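Local coordinates for Endonuclease/exonuclease/phosphatase domain-containing protein (Enterococcus faecalis, PDB 3L1W), which is of unverified function but belongs to the endonuclease/exonuclease/phosphatase family and may act as a 3'-5' RNA exonuclease, at residues A[91-103]-A[142-154]. Sequence-based numbering, arbitrary orientation.
Sequences FWLSETPQQPSIH and LAGMTVILEELHD. With SO4 (sulfate ion), chain J.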
ATOM      1  N   PHE A  91     -10.338  21.363  21.697  1.00 18.48           N
ATOM      2  CA  PHE A  91     -11.379  21.711  22.650  1.00 17.53           C
ATOM      3  C   PHE A  91     -12.103  20.447  23.077  1.00 21.23           C
ATOM      4  O   PHE A  91     -12.004  19.405  22.417  1.00 21.51           O
ATOM      5  CB  PHE A  91     -12.364  22.714  22.041  1.00 19.00           C
ATOM      6  CG  PHE A  91     -12.943  22.276  20.725  1.00 19.88           C
ATOM      7  CD1 PHE A  91     -14.119  21.549  20.678  1.00 18.05           C
ATOM      8  CD2 PHE A  91     -12.310  22.590  19.531  1.00 26.84           C
ATOM      9  CE1 PHE A  91     -14.654  21.147  19.464  1.00 19.37           C
ATOM     10  CE2 PHE A  91     -12.840  22.196  18.318  1.00 24.57           C
ATOM     11  CZ  PHE A  91     -14.014  21.471  18.280  1.00 18.78           C
ATOM     12  N   TRP A  92     -12.822  20.553  24.185  1.00 19.86           N
ATOM     13  CA  TRP A  92     -13.591  19.445  24.725  1.00 19.92           C
ATOM     14  C   TRP A  92     -14.984  19.394  24.108  1.00 21.91           C
ATOM     15  O   TRP A  92     -15.590  20.427  23.803  1.00 22.63           O
ATOM     16  CB  TRP A  92     -13.644  19.534  26.259  1.00 19.49           C
ATOM     17  CG  TRP A  92     -12.358  19.052  26.839  1.00 21.37           C
ATOM     18  CD1 TRP A  92     -12.085  17.785  27.267  1.00 21.67           C
ATOM     19  CD2 TRP A  92     -11.146  19.799  26.994  1.00 23.57           C
ATOM     20  NE1 TRP A  92     -10.781  17.702  27.695  1.00 20.82           N
ATOM     21  CE2 TRP A  92     -10.183  18.924  27.537  1.00 24.47           C
ATOM     22  CE3 TRP A  92     -10.785  21.128  26.739  1.00 22.24           C
ATOM     23  CZ2 TRP A  92      -8.883  19.333  27.837  1.00 23.79           C
ATOM     24  CZ3 TRP A  92      -9.494  21.534  27.036  1.00 25.20           C
ATOM     25  CH2 TRP A  92      -8.558  20.638  27.580  1.00 25.55           C
ATOM     26  N   LEU A  93     -15.474  18.180  23.896  1.00 19.76           N
ATOM     27  CA  LEU A  93     -16.779  17.984  23.295  1.00 17.68           C
ATOM     28  C   LEU A  93     -17.847  18.000  24.378  1.00 24.56           C
ATOM     29  O   LEU A  93     -18.494  16.984  24.657  1.00 24.98           O
ATOM     30  CB  LEU A  93     -16.803  16.669  22.503  1.00 21.21           C
ATOM     31  CG  LEU A  93     -15.649  16.473  21.513  1.00 19.00           C
ATOM     32  CD1 LEU A  93     -15.903  15.249  20.628  1.00 20.72           C
ATOM     33  CD2 LEU A  93     -15.426  17.689  20.636  1.00 22.02           C
ATOM     34  N   SER A  94     -18.026  19.177  24.974  1.00 20.35           N
ATOM     35  CA  SER A  94     -18.819  19.336  26.176  1.00 23.38           C
ATOM     36  C   SER A  94     -19.554  20.661  26.125  1.00 24.07           C
ATOM     37  O   SER A  94     -19.471  21.386  25.130  1.00 24.27           O
ATOM     38  CB  SER A  94     -17.905  19.344  27.393  1.00 25.16           C
ATOM     39  OG  SER A  94     -17.180  20.563  27.447  1.00 28.41           O
ATOM     40  N   GLU A  95     -20.250  20.988  27.208  1.00 26.06           N
ATOM     41  CA  GLU A  95     -20.963  22.258  27.290  1.00 24.82           C
ATOM     42  C   GLU A  95     -20.027  23.409  27.671  1.00 31.21           C
ATOM     43  O   GLU A  95     -20.431  24.574  27.702  1.00 29.92           O
ATOM     44  CB  GLU A  95     -22.148  22.141  28.252  1.00 28.21           C
ATOM     45  CG  GLU A  95     -23.179  21.129  27.741  1.00 32.88           C
ATOM     46  CD  GLU A  95     -24.423  21.043  28.592  1.00 41.74           C
ATOM     47  OE1 GLU A  95     -24.359  21.403  29.786  1.00 39.61           O
ATOM     48  OE2 GLU A  95     -25.465  20.603  28.059  1.00 45.64           O
ATOM     49  N   THR A  96     -18.771  23.069  27.945  1.00 27.02           N
ATOM     50  CA  THR A  96     -17.736  24.056  28.220  1.00 26.95           C
ATOM     51  C   THR A  96     -16.453  23.656  27.490  1.00 26.78           C
ATOM     52  O   THR A  96     -15.496  23.158  28.096  1.00 26.41           O
ATOM     53  CB  THR A  96     -17.470  24.184  29.719  1.00 29.98           C
ATOM     54  OG1 THR A  96     -17.023  22.924  30.235  1.00 29.67           O
ATOM     55  CG2 THR A  96     -18.744  24.592  30.436  1.00 28.15           C
ATOM     56  N   PRO A  97     -16.428  23.885  26.173  1.00 26.60           N
ATOM     57  CA  PRO A  97     -15.366  23.365  25.305  1.00 23.07           C
ATOM     58  C   PRO A  97     -13.938  23.815  25.643  1.00 22.31           C
ATOM     59  O   PRO A  97     -12.994  23.136  25.254  1.00 24.33           O
ATOM     60  CB  PRO A  97     -15.776  23.872  23.919  1.00 21.09           C
ATOM     61  CG  PRO A  97     -17.233  24.004  23.989  1.00 20.80           C
ATOM     62  CD  PRO A  97     -17.515  24.500  25.391  1.00 26.49           C
ATOM     63  N   GLN A  98     -13.770  24.927  26.351  1.00 24.28           N
ATOM     64  CA  GLN A  98     -12.418  25.411  26.610  1.00 25.87           C
ATOM     65  C   GLN A  98     -11.767  24.811  27.852  1.00 27.50           C
ATOM     66  O   GLN A  98     -10.595  25.067  28.124  1.00 32.14           O
ATOM     67  CB  GLN A  98     -12.384  26.945  26.666  1.00 29.90           C
ATOM     68  CG  GLN A  98     -12.157  27.580  25.301  1.00 33.88           C
ATOM     69  CD  GLN A  98     -13.262  27.259  24.317  1.00 31.14           C
ATOM     70  OE1 GLN A  98     -13.043  26.577  23.311  1.00 39.77           O
ATOM     71  NE2 GLN A  98     -14.462  27.741  24.605  1.00 29.38           N
ATOM     72  N   GLN A  99     -12.517  24.010  28.602  1.00 25.54           N
ATOM     73  CA  GLN A  99     -11.981  23.423  29.821  1.00 30.79           C
ATOM     74  C   GLN A  99     -12.173  21.921  29.814  1.00 23.24           C
ATOM     75  O   GLN A  99     -13.157  21.432  29.273  1.00 25.52           O
ATOM     76  CB  GLN A  99     -12.701  23.979  31.055  1.00 36.55           C
ATOM     77  CG  GLN A  99     -13.094  25.434  30.978  1.00 48.63           C
ATOM     78  CD  GLN A  99     -14.282  25.737  31.867  1.00 60.88           C
ATOM     79  OE1 GLN A  99     -15.033  26.682  31.622  1.00 70.53           O
ATOM     80  NE2 GLN A  99     -14.471  24.920  32.900  1.00 57.92           N
ATOM     81  N   PRO A 100     -11.241  21.188  30.437  1.00 25.90           N
ATOM     82  CA  PRO A 100     -11.408  19.743  30.625  1.00 27.65           C
ATOM     83  C   PRO A 100     -12.750  19.473  31.289  1.00 25.55           C
ATOM     84  O   PRO A 100     -13.022  19.974  32.389  1.00 28.96           O
ATOM     85  CB  PRO A 100     -10.259  19.381  31.563  1.00 29.55           C
ATOM     86  CG  PRO A 100      -9.215  20.415  31.288  1.00 32.84           C
ATOM     87  CD  PRO A 100      -9.960  21.677  30.978  1.00 28.85           C
ATOM     88  N   SER A 101     -13.589  18.702  30.613  1.00 22.83           N
ATOM     89  CA  SER A 101     -14.979  18.545  31.024  1.00 24.49           C
ATOM     90  C   SER A 101     -15.624  17.388  30.281  1.00 26.17           C
ATOM     91  O   SER A 101     -15.080  16.899  29.295  1.00 27.09           O
ATOM     92  CB  SER A 101     -15.751  19.836  30.747  1.00 26.39           C
ATOM     93  OG  SER A 101     -15.520  20.280  29.414  1.00 28.31           O
ATOM     94  N   ILE A 102     -16.796  16.959  30.750  1.00 26.60           N
ATOM     95  CA  ILE A 102     -17.489  15.829  30.142  1.00 27.11           C
ATOM     96  C   ILE A 102     -18.893  16.234  29.711  1.00 19.75           C
ATOM     97  O   ILE A 102     -19.615  16.869  30.477  1.00 27.01           O
ATOM     98  CB  ILE A 102     -17.605  14.665  31.145  1.00 32.80           C
ATOM     99  CG1 ILE A 102     -16.213  14.229  31.610  1.00 36.93           C
ATOM    100  CG2 ILE A 102     -18.335  13.496  30.523  1.00 27.28           C
ATOM    101  CD1 ILE A 102     -16.239  13.235  32.749  1.00 43.84           C
ATOM    102  N   HIS A 103     -19.276  15.876  28.490  1.00 23.07           N
ATOM    103  CA  HIS A 103     -20.646  16.143  28.064  1.00 24.90           C
ATOM    104  C   HIS A 103     -21.607  15.371  28.962  1.00 28.52           C
ATOM    105  O   HIS A 103     -21.306  14.251  29.363  1.00 25.21           O
ATOM    106  CB  HIS A 103     -20.877  15.747  26.607  1.00 22.56           C
ATOM    107  CG  HIS A 103     -22.224  16.151  26.100  1.00 24.89           C
ATOM    108  ND1 HIS A 103     -22.433  17.314  25.386  1.00 31.04           N
ATOM    109  CD2 HIS A 103     -23.441  15.577  26.248  1.00 21.78           C
ATOM    110  CE1 HIS A 103     -23.718  17.430  25.105  1.00 25.99           C
ATOM    111  NE2 HIS A 103     -24.352  16.388  25.615  1.00 31.16           N
ATOM    112  N   LEU A 142     -23.897  12.034  18.675  1.00 21.84           N
ATOM    113  CA  LEU A 142     -24.571  13.168  18.068  1.00 20.61           C
ATOM    114  C   LEU A 142     -24.208  14.428  18.836  1.00 24.34           C
ATOM    115  O   LEU A 142     -23.931  15.466  18.245  1.00 23.16           O
ATOM    116  CB  LEU A 142     -26.083  12.965  18.098  1.00 20.68           C
ATOM    117  CG  LEU A 142     -26.938  14.014  17.382  1.00 24.15           C
ATOM    118  CD1 LEU A 142     -26.691  13.990  15.882  1.00 20.29           C
ATOM    119  CD2 LEU A 142     -28.405  13.764  17.675  1.00 26.96           C
ATOM    120  N   ALA A 143     -24.208  14.333  20.161  1.00 22.50           N
ATOM    121  CA  ALA A 143     -23.929  15.496  20.999  1.00 21.25           C
ATOM    122  C   ALA A 143     -22.502  15.993  20.821  1.00 22.17           C
ATOM    123  O   ALA A 143     -22.259  17.200  20.756  1.00 23.46           O
ATOM    124  CB  ALA A 143     -24.210  15.184  22.473  1.00 22.43           C
ATOM    125  N   GLY A 144     -21.550  15.065  20.748  1.00 18.22           N
ATOM    126  CA  GLY A 144     -20.160  15.436  20.552  1.00 19.61           C
ATOM    127  C   GLY A 144     -19.912  16.108  19.214  1.00 19.53           C
ATOM    128  O   GLY A 144     -19.184  17.092  19.131  1.00 19.88           O
HETATM  129  N   MSE A 145     -20.520  15.571  18.159  1.00 18.28           N
HETATM  130  CA  MSE A 145     -20.346  16.131  16.830  1.00 20.48           C
HETATM  131  C   MSE A 145     -21.020  17.494  16.733  1.00 20.05           C
HETATM  132  O   MSE A 145     -20.543  18.379  16.024  1.00 20.68           O
HETATM  133  CB  MSE A 145     -20.893  15.181  15.759  1.00 21.74           C
HETATM  134  CG  MSE A 145     -20.837  15.743  14.345  1.00 17.16           C
HETATM  135 SE   MSE A 145     -19.019  16.162  13.760  0.70 22.64          SE
HETATM  136  CE  MSE A 145     -18.272  14.378  13.894  1.00 18.20           C
ATOM    137  N   THR A 146     -22.110  17.671  17.469  1.00 20.25           N
ATOM    138  CA  THR A 146     -22.796  18.957  17.511  1.00 21.00           C
ATOM    139  C   THR A 146     -21.845  20.027  18.039  1.00 23.61           C
ATOM    140  O   THR A 146     -21.776  21.135  17.501  1.00 20.36           O
ATOM    141  CB  THR A 146     -24.073  18.871  18.371  1.00 20.64           C
ATOM    142  OG1 THR A 146     -24.997  17.960  17.751  1.00 24.90           O
ATOM    143  CG2 THR A 146     -24.741  20.238  18.500  1.00 24.08           C
ATOM    144  N   VAL A 147     -21.100  19.693  19.091  1.00 20.94           N
ATOM    145  CA  VAL A 147     -20.106  20.619  19.630  1.00 22.83           C
ATOM    146  C   VAL A 147     -19.008  20.931  18.607  1.00 24.16           C
ATOM    147  O   VAL A 147     -18.636  22.085  18.432  1.00 21.07           O
ATOM    148  CB  VAL A 147     -19.484  20.094  20.940  1.00 20.43           C
ATOM    149  CG1 VAL A 147     -18.401  21.049  21.440  1.00 22.49           C
ATOM    150  CG2 VAL A 147     -20.561  19.913  21.993  1.00 21.65           C
ATOM    151  N   ILE A 148     -18.489  19.913  17.921  1.00 19.88           N
ATOM    152  CA  ILE A 148     -17.498  20.170  16.876  1.00 17.10           C
ATOM    153  C   ILE A 148     -18.044  21.149  15.840  1.00 19.76           C
ATOM    154  O   ILE A 148     -17.390  22.129  15.484  1.00 21.59           O
ATOM    155  CB  ILE A 148     -17.080  18.869  16.152  1.00 17.34           C
ATOM    156  CG1 ILE A 148     -16.406  17.920  17.141  1.00 19.21           C
ATOM    157  CG2 ILE A 148     -16.159  19.168  14.946  1.00 16.90           C
ATOM    158  CD1 ILE A 148     -15.907  16.634  16.519  1.00 22.20           C
ATOM    159  N   LEU A 149     -19.241  20.871  15.345  1.00 19.75           N
ATOM    160  CA  LEU A 149     -19.792  21.655  14.248  1.00 21.76           C
ATOM    161  C   LEU A 149     -20.108  23.087  14.661  1.00 24.21           C
ATOM    162  O   LEU A 149     -20.003  24.012  13.854  1.00 24.77           O
ATOM    163  CB  LEU A 149     -21.023  20.971  13.661  1.00 22.30           C
ATOM    164  CG  LEU A 149     -20.684  19.628  13.009  1.00 24.04           C
ATOM    165  CD1 LEU A 149     -21.920  18.950  12.443  1.00 22.00           C
ATOM    166  CD2 LEU A 149     -19.639  19.815  11.918  1.00 26.21           C
ATOM    167  N   GLU A 150     -20.511  23.264  15.912  1.00 23.91           N
ATOM    168  CA  GLU A 150     -20.791  24.599  16.427  1.00 23.54           C
ATOM    169  C   GLU A 150     -19.494  25.351  16.719  1.00 27.24           C
ATOM    170  O   GLU A 150     -19.331  26.514  16.334  1.00 24.67           O
ATOM    171  CB  GLU A 150     -21.638  24.500  17.697  1.00 27.06           C
ATOM    172  CG  GLU A 150     -23.049  23.996  17.447  1.00 37.90           C
ATOM    173  CD  GLU A 150     -23.897  23.957  18.709  1.00 46.94           C
ATOM    174  OE1 GLU A 150     -23.343  24.166  19.815  1.00 48.71           O
ATOM    175  OE2 GLU A 150     -25.119  23.709  18.589  1.00 42.70           O
ATOM    176  N   GLU A 151     -18.574  24.677  17.403  1.00 21.80           N
ATOM    177  CA  GLU A 151     -17.352  25.313  17.867  1.00 21.67           C
ATOM    178  C   GLU A 151     -16.481  25.758  16.699  1.00 23.67           C
ATOM    179  O   GLU A 151     -15.830  26.810  16.765  1.00 25.32           O
ATOM    180  CB  GLU A 151     -16.584  24.366  18.796  1.00 28.06           C
ATOM    181  CG  GLU A 151     -15.298  24.926  19.377  1.00 27.47           C
ATOM    182  CD  GLU A 151     -15.521  25.946  20.500  1.00 29.72           C
ATOM    183  OE1 GLU A 151     -16.671  26.116  20.961  1.00 30.32           O
ATOM    184  OE2 GLU A 151     -14.531  26.581  20.920  1.00 36.00           O
ATOM    185  N   LEU A 152     -16.480  24.965  15.628  1.00 20.05           N
ATOM    186  CA  LEU A 152     -15.690  25.276  14.442  1.00 20.55           C
ATOM    187  C   LEU A 152     -16.556  25.768  13.283  1.00 23.55           C
ATOM    188  O   LEU A 152     -16.122  25.753  12.135  1.00 23.11           O
ATOM    189  CB  LEU A 152     -14.866  24.060  13.999  1.00 21.50           C
ATOM    190  CG  LEU A 152     -13.752  23.612  14.948  1.00 21.42           C
ATOM    191  CD1 LEU A 152     -13.104  22.270  14.520  1.00 17.59           C
ATOM    192  CD2 LEU A 152     -12.693  24.698  15.066  1.00 24.62           C
ATOM    193  N   HIS A 153     -17.777  26.207  13.579  1.00 24.06           N
ATOM    194  CA  HIS A 153     -18.713  26.581  12.516  1.00 25.59           C
ATOM    195  C   HIS A 153     -18.109  27.590  11.538  1.00 24.96           C
ATOM    196  O   HIS A 153     -18.185  27.404  10.324  1.00 26.82           O
ATOM    197  CB  HIS A 153     -20.014  27.135  13.105  1.00 24.21           C
ATOM    198  CG  HIS A 153     -21.079  27.385  12.085  1.00 31.97           C
ATOM    199  ND1 HIS A 153     -21.106  28.518  11.300  1.00 38.18           N
ATOM    200  CD2 HIS A 153     -22.165  26.658  11.731  1.00 35.98           C
ATOM    201  CE1 HIS A 153     -22.154  28.471  10.498  1.00 36.49           C
ATOM    202  NE2 HIS A 153     -22.816  27.355  10.743  1.00 35.82           N
ATOM    203  N   ASP A 154     -17.503  28.648  12.071  1.00 23.48           N
ATOM    204  CA  ASP A 154     -16.914  29.690  11.233  1.00 27.97           C
ATOM    205  C   ASP A 154     -15.797  29.181  10.316  1.00 27.95           C
ATOM    206  O   ASP A 154     -15.734  29.549   9.135  1.00 27.65           O
ATOM    207  CB  ASP A 154     -16.395  30.843  12.100  1.00 33.19           C
ATOM    208  CG  ASP A 154     -15.299  30.406  13.071  1.00 45.57           C
ATOM    209  OD1 ASP A 154     -15.246  29.207  13.440  1.00 44.21           O
ATOM    210  OD2 ASP A 154     -14.487  31.269  13.468  1.00 50.83           O
TER
HETATM  211  S   SO4 J 261     -25.910  26.074   9.597  0.50 54.87           S
HETATM  212  O1  SO4 J 261     -25.211  25.422  10.700  0.50 50.46           O
HETATM  213  O2  SO4 J 261     -24.956  26.792   8.756  0.50 45.36           O
HETATM  214  O3  SO4 J 261     -26.605  25.063   8.805  0.50 56.86           O
HETATM  215  O4  SO4 J 261     -26.889  27.018  10.127  0.50 58.16           O
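The end of strand 83-92 and the loop after it lie against helix 138-151, closest where the CA atoms of L93 and G144 stand 5.0 Å apart, L93 being the centre of an inverse gamma turn. E151 CG lies over one face of the F91 ring in a CH-pi contact, 3.6 Å from the ring centroid and 1° off its normal. E151 reaches it with CG anti to the backbone N (chi1 -179°), and the bend at chi2 then carries the carboxylate on toward P97, whose CG lies 3.7 Å from E151 OE1. L152 CD1 meets the edge of the same ring in its plane, 3.8 Å from F91 CE2. Toward the N-terminal end of the helix, L93 CD2 packs on I148 CG1 at 3.6 Å, while both V147 methyls fit against the turn, CG2 coming 3.6 Å from S94 O. A143 CB covers a face of the H103 imidazole, 3.6 Å from its centroid and 25° off the normal. The loop shapes itself: T96 N donates to S94 OG at 3.0 Å in an ST turn. I148 and L152 also touch I129 of strand 126-132, which places the helix on one sheet of this DNase I-like fold; the contact ties it to that sheet's outermost strand, 83-92, and the following loop. With aliphatic and CH-pi contacts prevailing, cohesion here probably rests on shape fit and dispersion more than on directed polar bonds.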